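Local coordinates for protein ultraspiracle (Drosophila melanogaster, PDB 1HG4) that probably acts as a nuclear hormone receptor and transcription factor whose mainly helical ligand-binding domain, here holding a phospholipid, is locked in an inactive conformation, at residues A[13-18]-A[177-182]; A[157-162]-A[237-242]; A[185-190]-A[201-206]; A[210-215]-A[224-229]. All blocks are in the same frame, centred on the assembly; numbering follows the deposited sequence.

The four contacts tie five helices of the ligand-binding domain together. Interactions 1 and 3 share helix 175-186, interactions 3 and 4 share helix 197-218, and interactions 2 and 4 share helix 225-250. Along the chain, interactions 1, 3 and 4 follow in series. Interaction 2 spans both 3 and 4, and its segments alternate with those of interaction 1. The centres of interactions 1 and 3 are about 13 Å apart, and those of 1 and 4 about 14 Å. Interaction 2 lies more than 20 Å from the others and nearest the lipid. Interactions 3 and 4 also touch the second subunit, so one helical core links pocket and subunit contact.

Interaction 1: A[13-18]-A[177-182]; sequences RIIEAE and ELSCLK
Glu18 of helix 11-24 reaches across to Lys182 and Ser179 of helix 175-186, within the helical fold of a nuclear receptor ligand-binding domain. The two helices meet almost at a right angle, 84° between the short axes, which approach to 9.7 Å. The contact is buried.

The main polar link is a salt bridge. Lys182 NZ donates to Glu18 OE1 at 2.9 Å. It comes from above the carboxylate plane, 66° out of it, and not from within that plane. Glu18 sends CG away from its own carbonyl carbon (chi1 -72°), and its chain then runs extended, which carries the acid over to the other helix. Lys182 is bent at chi3 and meets it at a slant. OE1 has a second positive partner in Arg175, just before the 177-182 segment. Two cations on one oxygen would probably keep this buried acid ionised.

A second polar contact joins Glu18 OE2 to the Ser179 hydroxyl. It is modelled as a hydrogen bond from the serine, but the atoms sit too close, so its exact geometry is doubtful. Ser179 OG also lies within bonding distance of the carbonyl oxygen of Arg175, so its single proton has two possible acceptors.

Apolar contact is slighter. Ile14 lies against the Ser179 turn. Tyr66 of helix 46-68 packs on Glu18, and Met70 packs on Ile14. The CG2 methyl of Ile14 rests 4.1 Å from Ser179 O and 4.2 Å from Ser179 CB.

Interaction 2: A[157-162]-A[237-242]; sequences FDRILS and RSISLK
Ile160 of helix 154-171 packs on Ile239 of helix 225-250. The pair joins two nearly antiparallel helices of the nuclear receptor ligand-binding fold, 160° apart in direction, with short axes 10.5 Å apart.

The tight part centres on Ile239. Ile160 CG1 lies 3.6 Å from Ile239 CG2. The other branch of Ile239 runs beside the Arg159 backbone, its CD1 3.5 Å from Arg159 O. Arg159, bent at chi3, lays one face of its guanidinium over Ile239 CG1, which is 3.7 Å above the centre of the group. Ile156 and Leu164 also pack on Ile239. The side chain of Ile160 is about 5 Å from the bound lipid.

The looser, partly exposed rim lies at the outer end of the arginine. The strongest polar partner of Arg159 is Glu163, which forms a salt bridge with NE. An alanine in place of Arg159 is likely to uncover Ile239 and leave Glu163 without its mate. Lys242 brings a like charge close, with NZ 3.3 Å from Arg159 NH1; both are donors, so this is not a bond. Ser238 OG lies at the edge of the guanidinium and takes a weak bond, 3.4 Å, from Lys242 NZ.

Interaction 3: A[185-190]-A[201-206]; sequences ILYNPD and EMCREK
Glu201 starts the contact on helix 197-218 by setting its carboxylate against the Pro189 ring. Glu201 OE1 is 3.4 Å from Pro189 CG. The chain gets there by a bend at chi2 (67°), and the two side chains cross at a slant.

Cys203 comes next and points at Tyr187. Its CB sits over the centre of the tyrosine ring, 3.4 Å from the centroid and 4° off the normal, a CH-pi contact. Its SG lies over the same face, 4.3 Å from the centroid, a sulfur-aromatic contact. The phenol hydroxyl is bonded to the carbonyl oxygen of Pro71, which helps hold the ring in place.

Arg204 follows and sends its side chain along the end of helix 175-186. Arg204 NE lies 3.0 Å from the carbonyl oxygen of Tyr187, the centre of an inverse gamma turn. NH2 is hydrogen-bonded to the carbonyl oxygen of Ile184. Pro189 CD lies over one face of the guanidinium, 4.0 Å from Arg204 CZ. Asn188 runs alongside in the same direction. Asp190 adds opposite charge at a distance, its OD2 4.5 Å from Arg204 NH1 and well out of the guanidinium plane.

The contact thus packs the turn that leaves helix 175-186 against helix 197-218. Ile185 packs on helices 78-100 and 225-250, while Phe9 and Met70 touch Tyr187. On helix 197-218, Glu205 bonds to the backbone N of Ala198 and Glu199 of the second subunit.

Interaction 4: A[210-215]-A[224-229]; sequences CLDEHC and GRFAQL
Arg225, whose CD lies 4.0 Å from Cys215 SG, has its NH2 gripped by a salt bridge to Glu177 OE1 of helix 175-186 and a weak bond to the carbonyl oxygen of Asn172, while its NH1 bonds to the carbonyl oxygen of Leu171. These bonds hold the buried guanidinium, and the extended chain behind it runs past the cysteine.

Cys215 fits into the surface of helix 225-250. Its SG is 4.0 Å from Phe226 CA and 4.0 Å from Leu229 CD1, so one sulfur touches three residues. Leu211 lies one turn earlier and meets both Phe226 and Leu229, with Leu211 CD2 3.9 Å from Phe226 CE1.

Phe226 turns CG directly away from its backbone N (chi1 178°), and its ring lies along the Asp212 turn. Phe226 CD1 is 3.8 Å from Asp212 CA. Asp212 OD1 stands over one ring face, 3.9 Å from Phe226 CG, and the carboxylate and ring planes are 88° apart. The other oxygen, OD2, accepts a hydrogen bond from Leu78 N of the second subunit, whose Asp79 packs on Phe226. Replacing Phe226 with alanine would probably open a gap beside Leu211 and leave the Asp212 carboxylate without the ring beneath it.

The two short helix axes come within 10.0 Å, and their directions are 130° apart, well off antiparallel. Such a pair of consecutive helices, joined by a short link, belongs to the antiparallel helical sandwich of nuclear receptor ligand-binding domains.

Interaction 1: A[13-18]-A[177-182]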
loop_
_atom_site.group_PDB
_atom_site.type_symbol
_atom_site.label_atom_id
_atom_site.label_comp_id
_atom_site.label_asym_id
_atom_site.label_seq_id
_atom_site.Cartn_x
_atom_site.Cartn_y
_atom_site.Cartn_z
ATOM N N ARG A 13 19.596 2.795 -13.150
ATOM C CA ARG A 13 18.570 2.551 -14.157
ATOM C C ARG A 13 17.756 3.817 -14.373
ATOM O O ARG A 13 17.271 4.092 -15.476
ATOM C CB ARG A 13 17.651 1.411 -13.721
ATOM C CG ARG A 13 17.262 0.462 -14.856
ATOM C CD ARG A 13 18.508 -0.069 -15.556
ATOM N NE ARG A 13 18.548 -1.529 -15.637
ATOM C CZ ARG A 13 19.574 -2.213 -16.140
ATOM N NH1 ARG A 13 20.637 -1.563 -16.600
ATOM N NH2 ARG A 13 19.543 -3.541 -16.191
ATOM N N ILE A 14 17.612 4.593 -13.310
ATOM C CA ILE A 14 16.871 5.834 -13.400
ATOM C C ILE A 14 17.706 6.873 -14.143
ATOM O O ILE A 14 17.180 7.686 -14.892
ATOM C CB ILE A 14 16.516 6.351 -12.011
ATOM C CG1 ILE A 14 15.600 5.341 -11.317
ATOM C CG2 ILE A 14 15.851 7.701 -12.127
ATOM C CD1 ILE A 14 15.258 5.705 -9.904
ATOM N N ILE A 15 19.014 6.837 -13.930
ATOM C CA ILE A 15 19.918 7.760 -14.589
ATOM C C ILE A 15 19.899 7.491 -16.087
ATOM O O ILE A 15 19.820 8.412 -16.897
ATOM C CB ILE A 15 21.371 7.611 -14.047
ATOM C CG1 ILE A 15 21.545 8.462 -12.786
ATOM C CG2 ILE A 15 22.392 8.057 -15.096
ATOM C CD1 ILE A 15 21.453 9.956 -13.051
ATOM N N GLU A 16 19.956 6.220 -16.449
ATOM C CA GLU A 16 19.959 5.839 -17.848
ATOM C C GLU A 16 18.735 6.360 -18.599
ATOM O O GLU A 16 18.833 6.768 -19.754
ATOM C CB GLU A 16 20.037 4.319 -17.978
ATOM C CG GLU A 16 20.511 3.872 -19.350
ATOM C CD GLU A 16 20.826 2.396 -19.408
ATOM O OE1 GLU A 16 19.872 1.586 -19.404
ATOM O OE2 GLU A 16 22.030 2.054 -19.452
ATOM N N ALA A 17 17.582 6.336 -17.944
ATOM C CA ALA A 17 16.357 6.815 -18.556
ATOM C C ALA A 17 16.458 8.310 -18.881
ATOM O O ALA A 17 16.137 8.738 -19.989
ATOM C CB ALA A 17 15.178 6.569 -17.621
ATOM N N GLU A 18 16.905 9.099 -17.910
ATOM C CA GLU A 18 17.034 10.532 -18.097
ATOM C C GLU A 18 17.977 10.842 -19.237
ATOM O O GLU A 18 17.620 11.550 -20.177
ATOM C CB GLU A 18 17.578 11.193 -16.835
ATOM C CG GLU A 18 16.610 11.253 -15.673
ATOM C CD GLU A 18 17.270 11.805 -14.422
ATOM O OE1 GLU A 18 17.889 12.887 -14.497
ATOM O OE2 GLU A 18 17.172 11.160 -13.361
ATOM N N GLU A 177 21.453 12.278 -6.634
ATOM C CA GLU A 177 20.394 12.730 -5.740
ATOM C C GLU A 177 19.276 13.467 -6.482
ATOM O O GLU A 177 18.115 13.364 -6.089
ATOM C CB GLU A 177 20.986 13.613 -4.640
ATOM C CG GLU A 177 22.125 12.912 -3.936
ATOM C CD GLU A 177 22.752 13.727 -2.844
ATOM O OE1 GLU A 177 23.107 14.896 -3.096
ATOM O OE2 GLU A 177 22.903 13.189 -1.730
ATOM N N LEU A 178 19.607 14.193 -7.557
ATOM C CA LEU A 178 18.576 14.911 -8.316
ATOM C C LEU A 178 17.680 13.915 -9.064
ATOM O O LEU A 178 16.462 14.096 -9.152
ATOM C CB LEU A 178 19.201 15.891 -9.322
ATOM C CG LEU A 178 18.146 16.663 -10.136
ATOM C CD1 LEU A 178 17.525 17.778 -9.272
ATOM C CD2 LEU A 178 18.783 17.226 -11.402
ATOM N N SER A 179 18.293 12.868 -9.614
ATOM C CA SER A 179 17.533 11.836 -10.301
ATOM C C SER A 179 16.529 11.215 -9.335
ATOM O O SER A 179 15.390 10.956 -9.716
ATOM C CB SER A 179 18.451 10.748 -10.823
ATOM O OG SER A 179 19.239 11.251 -11.875
ATOM N N CYS A 180 16.953 10.980 -8.091
ATOM C CA CYS A 180 16.070 10.396 -7.082
ATOM C C CYS A 180 14.909 11.339 -6.760
ATOM O O CYS A 180 13.745 10.918 -6.706
ATOM C CB CYS A 180 16.845 10.068 -5.795
ATOM S SG CYS A 180 17.917 8.592 -5.895
ATOM N N LEU A 181 15.215 12.616 -6.554
ATOM C CA LEU A 181 14.155 13.579 -6.256
ATOM C C LEU A 181 13.121 13.643 -7.387
ATOM O O LEU A 181 11.907 13.702 -7.143
ATOM C CB LEU A 181 14.748 14.965 -6.004
ATOM C CG LEU A 181 15.576 15.102 -4.715
ATOM C CD1 LEU A 181 16.083 16.545 -4.588
ATOM C CD2 LEU A 181 14.715 14.747 -3.499
ATOM N N LYS A 182 13.598 13.612 -8.625
ATOM C CA LYS A 182 12.697 13.682 -9.757
ATOM C C LYS A 182 11.808 12.450 -9.863
ATOM O O LYS A 182 10.638 12.537 -10.249
ATOM C CB LYS A 182 13.504 13.889 -11.041
ATOM C CG LYS A 182 14.256 15.214 -11.047
ATOM C CD LYS A 182 14.681 15.631 -12.445
ATOM C CE LYS A 182 15.728 14.703 -13.021
ATOM N NZ LYS A 182 16.164 15.159 -14.371
#

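Interaction 2: A[157-162]-A[237-242]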
loop_
_atom_site.group_PDB
_atom_site.type_symbol
_atom_site.label_atom_id
_atom_site.label_comp_id
_atom_site.label_asym_id
_atom_site.label_seq_id
_atom_site.Cartn_x
_atom_site.Cartn_y
_atom_site.Cartn_z
ATOM N N PHE A 157 11.594 34.056 -11.100
ATOM C CA PHE A 157 12.972 33.901 -11.571
ATOM C C PHE A 157 13.839 33.828 -10.313
ATOM O O PHE A 157 14.705 32.960 -10.173
ATOM C CB PHE A 157 13.365 35.135 -12.408
ATOM C CG PHE A 157 14.784 35.121 -12.943
ATOM C CD1 PHE A 157 15.858 35.511 -12.133
ATOM C CD2 PHE A 157 15.034 34.814 -14.278
ATOM C CE1 PHE A 157 17.161 35.601 -12.652
ATOM C CE2 PHE A 157 16.330 34.901 -14.811
ATOM C CZ PHE A 157 17.399 35.298 -13.998
ATOM N N ASP A 158 13.580 34.741 -9.386
ATOM C CA ASP A 158 14.351 34.791 -8.154
ATOM C C ASP A 158 14.178 33.607 -7.215
ATOM O O ASP A 158 15.166 33.037 -6.769
ATOM C CB ASP A 158 14.069 36.083 -7.381
ATOM C CG ASP A 158 14.773 37.273 -7.973
ATOM O OD1 ASP A 158 15.963 37.134 -8.347
ATOM O OD2 ASP A 158 14.148 38.348 -8.058
ATOM N N ARG A 159 12.944 33.225 -6.910
ATOM C CA ARG A 159 12.796 32.113 -5.988
ATOM C C ARG A 159 13.284 30.788 -6.551
ATOM O O ARG A 159 13.657 29.904 -5.801
ATOM C CB ARG A 159 11.368 32.024 -5.424
ATOM C CG ARG A 159 10.230 32.353 -6.341
ATOM C CD ARG A 159 8.950 32.564 -5.502
ATOM N NE ARG A 159 8.822 31.585 -4.418
ATOM C CZ ARG A 159 7.804 30.736 -4.272
ATOM N NH1 ARG A 159 6.796 30.729 -5.141
ATOM N NH2 ARG A 159 7.797 29.874 -3.260
ATOM N N ILE A 160 13.324 30.658 -7.869
ATOM C CA ILE A 160 13.836 29.424 -8.447
ATOM C C ILE A 160 15.314 29.324 -8.111
ATOM O O ILE A 160 15.803 28.257 -7.768
ATOM C CB ILE A 160 13.706 29.382 -9.986
ATOM C CG1 ILE A 160 12.273 29.025 -10.382
ATOM C CG2 ILE A 160 14.671 28.364 -10.556
ATOM C CD1 ILE A 160 12.065 28.877 -11.870
ATOM N N LEU A 161 16.023 30.441 -8.205
ATOM C CA LEU A 161 17.456 30.437 -7.942
ATOM C C LEU A 161 17.819 30.496 -6.470
ATOM O O LEU A 161 18.815 29.911 -6.058
ATOM C CB LEU A 161 18.131 31.589 -8.694
ATOM C CG LEU A 161 18.015 31.494 -10.217
ATOM C CD1 LEU A 161 18.507 32.763 -10.872
ATOM C CD2 LEU A 161 18.812 30.304 -10.695
ATOM N N SER A 162 17.024 31.197 -5.671
ATOM C CA SER A 162 17.307 31.297 -4.242
ATOM C C SER A 162 16.835 30.068 -3.467
ATOM O O SER A 162 17.575 29.513 -2.652
ATOM C CB SER A 162 16.644 32.539 -3.666
ATOM O OG SER A 162 17.150 33.701 -4.296
ATOM N N ARG A 237 7.268 22.340 -5.526
ATOM C CA ARG A 237 5.836 22.318 -5.825
ATOM C C ARG A 237 5.215 23.711 -5.805
ATOM O O ARG A 237 4.449 24.073 -6.692
ATOM C CB ARG A 237 5.086 21.433 -4.828
ATOM C CG ARG A 237 3.611 21.305 -5.172
ATOM C CD ARG A 237 2.837 20.451 -4.191
ATOM N NE ARG A 237 1.413 20.435 -4.533
ATOM C CZ ARG A 237 0.458 19.890 -3.783
ATOM N NH1 ARG A 237 0.765 19.304 -2.631
ATOM N NH2 ARG A 237 -0.806 19.936 -4.183
ATOM N N SER A 238 5.540 24.490 -4.782
ATOM C CA SER A 238 5.006 25.834 -4.673
ATOM C C SER A 238 5.385 26.712 -5.867
ATOM O O SER A 238 4.542 27.380 -6.445
ATOM C CB SER A 238 5.499 26.486 -3.386
ATOM O OG SER A 238 4.863 27.739 -3.205
ATOM N N ILE A 239 6.663 26.710 -6.232
ATOM C CA ILE A 239 7.145 27.505 -7.361
ATOM C C ILE A 239 6.480 27.019 -8.642
ATOM O O ILE A 239 6.049 27.803 -9.483
ATOM C CB ILE A 239 8.682 27.380 -7.503
ATOM C CG1 ILE A 239 9.368 27.982 -6.275
ATOM C CG2 ILE A 239 9.147 28.062 -8.773
ATOM C CD1 ILE A 239 10.862 27.819 -6.269
ATOM N N SER A 240 6.399 25.706 -8.769
ATOM C CA SER A 240 5.804 25.061 -9.921
ATOM C C SER A 240 4.334 25.472 -10.118
ATOM O O SER A 240 3.864 25.634 -11.252
ATOM C CB SER A 240 5.952 23.541 -9.752
ATOM O OG SER A 240 5.201 22.816 -10.708
ATOM N N LEU A 241 3.602 25.651 -9.020
ATOM C CA LEU A 241 2.201 26.060 -9.119
ATOM C C LEU A 241 2.084 27.499 -9.644
ATOM O O LEU A 241 1.169 27.806 -10.408
ATOM C CB LEU A 241 1.512 25.928 -7.757
ATOM C CG LEU A 241 1.286 24.470 -7.306
ATOM C CD1 LEU A 241 0.808 24.407 -5.853
ATOM C CD2 LEU A 241 0.265 23.803 -8.234
ATOM N N LYS A 242 3.009 28.375 -9.251
ATOM C CA LYS A 242 2.984 29.760 -9.723
ATOM C C LYS A 242 3.309 29.802 -11.224
ATOM O O LYS A 242 2.716 30.597 -11.963
ATOM C CB LYS A 242 3.993 30.619 -8.959
ATOM C CG LYS A 242 3.978 30.398 -7.457
ATOM C CD LYS A 242 2.594 30.633 -6.830
ATOM C CE LYS A 242 2.512 30.012 -5.431
ATOM N NZ LYS A 242 3.559 30.570 -4.531
#

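Interaction 3: A[185-190]-A[201-206]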
loop_
_atom_site.group_PDB
_atom_site.type_symbol
_atom_site.label_atom_id
_atom_site.label_comp_id
_atom_site.label_asym_id
_atom_site.label_seq_id
_atom_site.Cartn_x
_atom_site.Cartn_y
_atom_site.Cartn_z
ATOM N N ILE A 185 9.044 12.560 -7.405
ATOM C CA ILE A 185 8.017 13.437 -7.947
ATOM C C ILE A 185 7.120 12.698 -8.918
ATOM O O ILE A 185 5.892 12.741 -8.794
ATOM C CB ILE A 185 8.648 14.653 -8.667
ATOM C CG1 ILE A 185 9.374 15.532 -7.649
ATOM C CG2 ILE A 185 7.585 15.458 -9.386
ATOM C CD1 ILE A 185 10.197 16.630 -8.278
ATOM N N LEU A 186 7.726 12.029 -9.890
ATOM C CA LEU A 186 6.970 11.267 -10.887
ATOM C C LEU A 186 6.017 10.264 -10.241
ATOM O O LEU A 186 4.824 10.267 -10.531
ATOM C CB LEU A 186 7.921 10.510 -11.826
ATOM C CG LEU A 186 7.244 9.693 -12.934
ATOM C CD1 LEU A 186 6.487 10.627 -13.878
ATOM C CD2 LEU A 186 8.290 8.904 -13.709
ATOM N N TYR A 187 6.553 9.411 -9.373
ATOM C CA TYR A 187 5.764 8.373 -8.687
ATOM C C TYR A 187 4.882 8.953 -7.574
ATOM O O TYR A 187 5.114 8.700 -6.384
ATOM C CB TYR A 187 6.700 7.312 -8.082
ATOM C CG TYR A 187 7.526 6.545 -9.096
ATOM C CD1 TYR A 187 6.932 5.961 -10.206
ATOM C CD2 TYR A 187 8.898 6.376 -8.925
ATOM C CE1 TYR A 187 7.684 5.221 -11.122
ATOM C CE2 TYR A 187 9.656 5.641 -9.834
ATOM C CZ TYR A 187 9.036 5.066 -10.930
ATOM O OH TYR A 187 9.757 4.320 -11.840
ATOM N N ASN A 188 3.857 9.706 -7.966
ATOM C CA ASN A 188 2.972 10.353 -7.007
ATOM C C ASN A 188 1.623 9.624 -6.962
ATOM O O ASN A 188 0.824 9.708 -7.891
ATOM C CB ASN A 188 2.807 11.825 -7.404
ATOM C CG ASN A 188 1.902 12.601 -6.463
ATOM O OD1 ASN A 188 1.660 13.791 -6.672
ATOM N ND2 ASN A 188 1.394 11.941 -5.434
ATOM N N PRO A 189 1.354 8.908 -5.860
ATOM C CA PRO A 189 0.118 8.148 -5.675
ATOM C C PRO A 189 -1.096 8.905 -5.153
ATOM O O PRO A 189 -2.194 8.359 -5.121
ATOM C CB PRO A 189 0.546 7.064 -4.698
ATOM C CG PRO A 189 1.449 7.839 -3.763
ATOM C CD PRO A 189 2.283 8.681 -4.729
ATOM N N ASP A 190 -0.909 10.153 -4.749
ATOM C CA ASP A 190 -2.015 10.923 -4.177
ATOM C C ASP A 190 -2.821 11.773 -5.142
ATOM O O ASP A 190 -3.561 12.653 -4.718
ATOM C CB ASP A 190 -1.498 11.824 -3.046
ATOM C CG ASP A 190 -0.708 11.058 -2.003
ATOM O OD1 ASP A 190 -1.132 9.994 -1.538
ATOM O OD2 ASP A 190 0.451 11.600 -1.624
ATOM N N GLU A 201 3.087 3.998 -5.102
ATOM C CA GLU A 201 3.686 4.325 -3.809
ATOM C C GLU A 201 4.888 3.435 -3.561
ATOM O O GLU A 201 5.861 3.835 -2.924
ATOM C CB GLU A 201 2.672 4.120 -2.678
ATOM C CG GLU A 201 3.281 4.129 -1.273
ATOM C CD GLU A 201 3.843 5.497 -0.829
ATOM O OE1 GLU A 201 3.622 6.513 -1.520
ATOM O OE2 GLU A 201 4.496 5.554 0.239
ATOM N N MET A 202 4.811 2.215 -4.071
ATOM C CA MET A 202 5.876 1.248 -3.897
ATOM C C MET A 202 7.130 1.713 -4.665
ATOM O O MET A 202 8.237 1.735 -4.115
ATOM C CB MET A 202 5.373 -0.128 -4.360
ATOM C CG MET A 202 5.872 -1.287 -3.514
ATOM S SD MET A 202 5.838 -0.951 -1.710
ATOM C CE MET A 202 7.553 -0.515 -1.452
ATOM N N CYS A 203 6.960 2.083 -5.929
ATOM C CA CYS A 203 8.073 2.600 -6.716
ATOM C C CYS A 203 8.701 3.775 -5.946
ATOM O O CYS A 203 9.925 3.849 -5.796
ATOM C CB CYS A 203 7.574 3.110 -8.065
ATOM S SG CYS A 203 6.765 1.855 -9.103
ATOM N N ARG A 204 7.864 4.692 -5.457
ATOM C CA ARG A 204 8.381 5.841 -4.721
ATOM C C ARG A 204 9.214 5.397 -3.531
ATOM O O ARG A 204 10.298 5.928 -3.287
ATOM C CB ARG A 204 7.237 6.731 -4.223
ATOM C CG ARG A 204 7.675 7.760 -3.187
ATOM C CD ARG A 204 6.559 8.731 -2.811
ATOM N NE ARG A 204 6.344 9.745 -3.840
ATOM C CZ ARG A 204 5.538 10.800 -3.708
ATOM N NH1 ARG A 204 4.856 10.998 -2.579
ATOM N NH2 ARG A 204 5.422 11.663 -4.714
ATOM N N GLU A 205 8.712 4.417 -2.787
ATOM C CA GLU A 205 9.436 3.939 -1.624
ATOM C C GLU A 205 10.748 3.264 -1.994
ATOM O O GLU A 205 11.724 3.333 -1.242
ATOM C CB GLU A 205 8.531 3.028 -0.784
ATOM C CG GLU A 205 7.446 3.835 -0.063
ATOM C CD GLU A 205 6.508 2.989 0.771
ATOM O OE1 GLU A 205 6.905 1.877 1.172
ATOM O OE2 GLU A 205 5.373 3.450 1.037
ATOM N N LYS A 206 10.797 2.631 -3.155
ATOM C CA LYS A 206 12.051 2.012 -3.580
ATOM C C LYS A 206 13.081 3.110 -3.915
ATOM O O LYS A 206 14.289 2.924 -3.756
ATOM C CB LYS A 206 11.804 1.099 -4.784
ATOM C CG LYS A 206 10.886 -0.059 -4.448
ATOM C CD LYS A 206 10.691 -1.012 -5.617
ATOM C CE LYS A 206 9.835 -2.209 -5.206
ATOM N NZ LYS A 206 9.519 -3.095 -6.369
#

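Interaction 4: A[210-215]-A[224-229]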
loop_
_atom_site.group_PDB
_atom_site.type_symbol
_atom_site.label_atom_id
_atom_site.label_comp_id
_atom_site.label_asym_id
_atom_site.label_seq_id
_atom_site.Cartn_x
_atom_site.Cartn_y
_atom_site.Cartn_z
ATOM N N CYS A 210 16.747 3.918 -2.309
ATOM C CA CYS A 210 17.937 4.208 -3.122
ATOM C C CYS A 210 18.594 5.508 -2.672
ATOM O O CYS A 210 19.808 5.567 -2.492
ATOM C CB CYS A 210 17.580 4.311 -4.607
ATOM S SG CYS A 210 17.219 2.700 -5.364
ATOM N N LEU A 211 17.776 6.537 -2.468
ATOM C CA LEU A 211 18.286 7.829 -2.051
ATOM C C LEU A 211 19.016 7.724 -0.721
ATOM O O LEU A 211 20.147 8.205 -0.586
ATOM C CB LEU A 211 17.146 8.848 -1.960
ATOM C CG LEU A 211 17.571 10.288 -1.648
ATOM C CD1 LEU A 211 18.549 10.776 -2.714
ATOM C CD2 LEU A 211 16.355 11.190 -1.583
ATOM N N ASP A 212 18.380 7.076 0.252
ATOM C CA ASP A 212 18.962 6.903 1.583
ATOM C C ASP A 212 20.292 6.163 1.517
ATOM O O ASP A 212 21.261 6.580 2.140
ATOM C CB ASP A 212 17.982 6.150 2.500
ATOM C CG ASP A 212 18.439 6.126 3.949
ATOM O OD1 ASP A 212 18.438 7.198 4.580
ATOM O OD2 ASP A 212 18.811 5.047 4.456
ATOM N N GLU A 213 20.342 5.074 0.754
ATOM C CA GLU A 213 21.575 4.306 0.605
ATOM C C GLU A 213 22.689 5.188 0.057
ATOM O O GLU A 213 23.817 5.158 0.548
ATOM C CB GLU A 213 21.349 3.126 -0.330
ATOM C CG GLU A 213 22.584 2.271 -0.551
ATOM C CD GLU A 213 22.332 1.107 -1.501
ATOM O OE1 GLU A 213 21.825 1.341 -2.620
ATOM O OE2 GLU A 213 22.646 -0.044 -1.134
ATOM N N HIS A 214 22.366 5.970 -0.963
ATOM C CA HIS A 214 23.342 6.865 -1.550
ATOM C C HIS A 214 23.832 7.824 -0.458
ATOM O O HIS A 214 25.014 8.123 -0.366
ATOM C CB HIS A 214 22.709 7.657 -2.695
ATOM C CG HIS A 214 23.664 8.580 -3.375
ATOM N ND1 HIS A 214 24.628 8.134 -4.254
ATOM C CD2 HIS A 214 23.845 9.916 -3.258
ATOM C CE1 HIS A 214 25.363 9.159 -4.649
ATOM N NE2 HIS A 214 24.910 10.251 -4.059
ATOM N N CYS A 215 22.904 8.309 0.360
ATOM C CA CYS A 215 23.241 9.208 1.452
ATOM C C CYS A 215 24.164 8.511 2.438
ATOM O O CYS A 215 25.203 9.064 2.837
ATOM C CB CYS A 215 21.977 9.648 2.182
ATOM S SG CYS A 215 21.068 10.957 1.338
ATOM N N GLY A 224 21.259 13.736 8.783
ATOM C CA GLY A 224 20.117 14.576 8.507
ATOM C C GLY A 224 20.021 14.972 7.048
ATOM O O GLY A 224 19.091 15.677 6.657
ATOM N N ARG A 225 20.965 14.508 6.238
ATOM C CA ARG A 225 20.979 14.849 4.822
ATOM C C ARG A 225 19.713 14.419 4.086
ATOM O O ARG A 225 19.074 15.228 3.422
ATOM C CB ARG A 225 22.200 14.236 4.127
ATOM C CG ARG A 225 22.427 14.772 2.718
ATOM C CD ARG A 225 23.548 14.021 1.993
ATOM N NE ARG A 225 23.757 14.490 0.621
ATOM C CZ ARG A 225 24.211 15.700 0.305
ATOM N NH1 ARG A 225 24.509 16.566 1.260
ATOM N NH2 ARG A 225 24.360 16.058 -0.961
ATOM N N PHE A 226 19.365 13.142 4.197
ATOM C CA PHE A 226 18.185 12.587 3.536
ATOM C C PHE A 226 16.946 13.479 3.717
ATOM O O PHE A 226 16.278 13.832 2.744
ATOM C CB PHE A 226 17.913 11.181 4.090
ATOM C CG PHE A 226 16.689 10.515 3.520
ATOM C CD1 PHE A 226 16.737 9.881 2.279
ATOM C CD2 PHE A 226 15.491 10.507 4.228
ATOM C CE1 PHE A 226 15.611 9.247 1.750
ATOM C CE2 PHE A 226 14.364 9.879 3.709
ATOM C CZ PHE A 226 14.426 9.246 2.465
ATOM N N ALA A 227 16.652 13.856 4.960
ATOM C CA ALA A 227 15.494 14.683 5.254
ATOM C C ALA A 227 15.634 16.063 4.637
ATOM O O ALA A 227 14.675 16.603 4.104
ATOM C CB ALA A 227 15.292 14.808 6.771
ATOM N N GLN A 228 16.829 16.639 4.728
ATOM C CA GLN A 228 17.067 17.953 4.152
ATOM C C GLN A 228 16.834 17.960 2.647
ATOM O O GLN A 228 16.238 18.898 2.113
ATOM C CB GLN A 228 18.494 18.418 4.436
ATOM N N LEU A 229 17.299 16.923 1.957
ATOM C CA LEU A 229 17.128 16.862 0.511
ATOM C C LEU A 229 15.647 16.867 0.163
ATOM O O LEU A 229 15.227 17.498 -0.810
ATOM C CB LEU A 229 17.781 15.606 -0.072
ATOM C CG LEU A 229 19.304 15.527 -0.016
ATOM C CD1 LEU A 229 19.790 14.240 -0.651
ATOM C CD2 LEU A 229 19.881 16.710 -0.745
#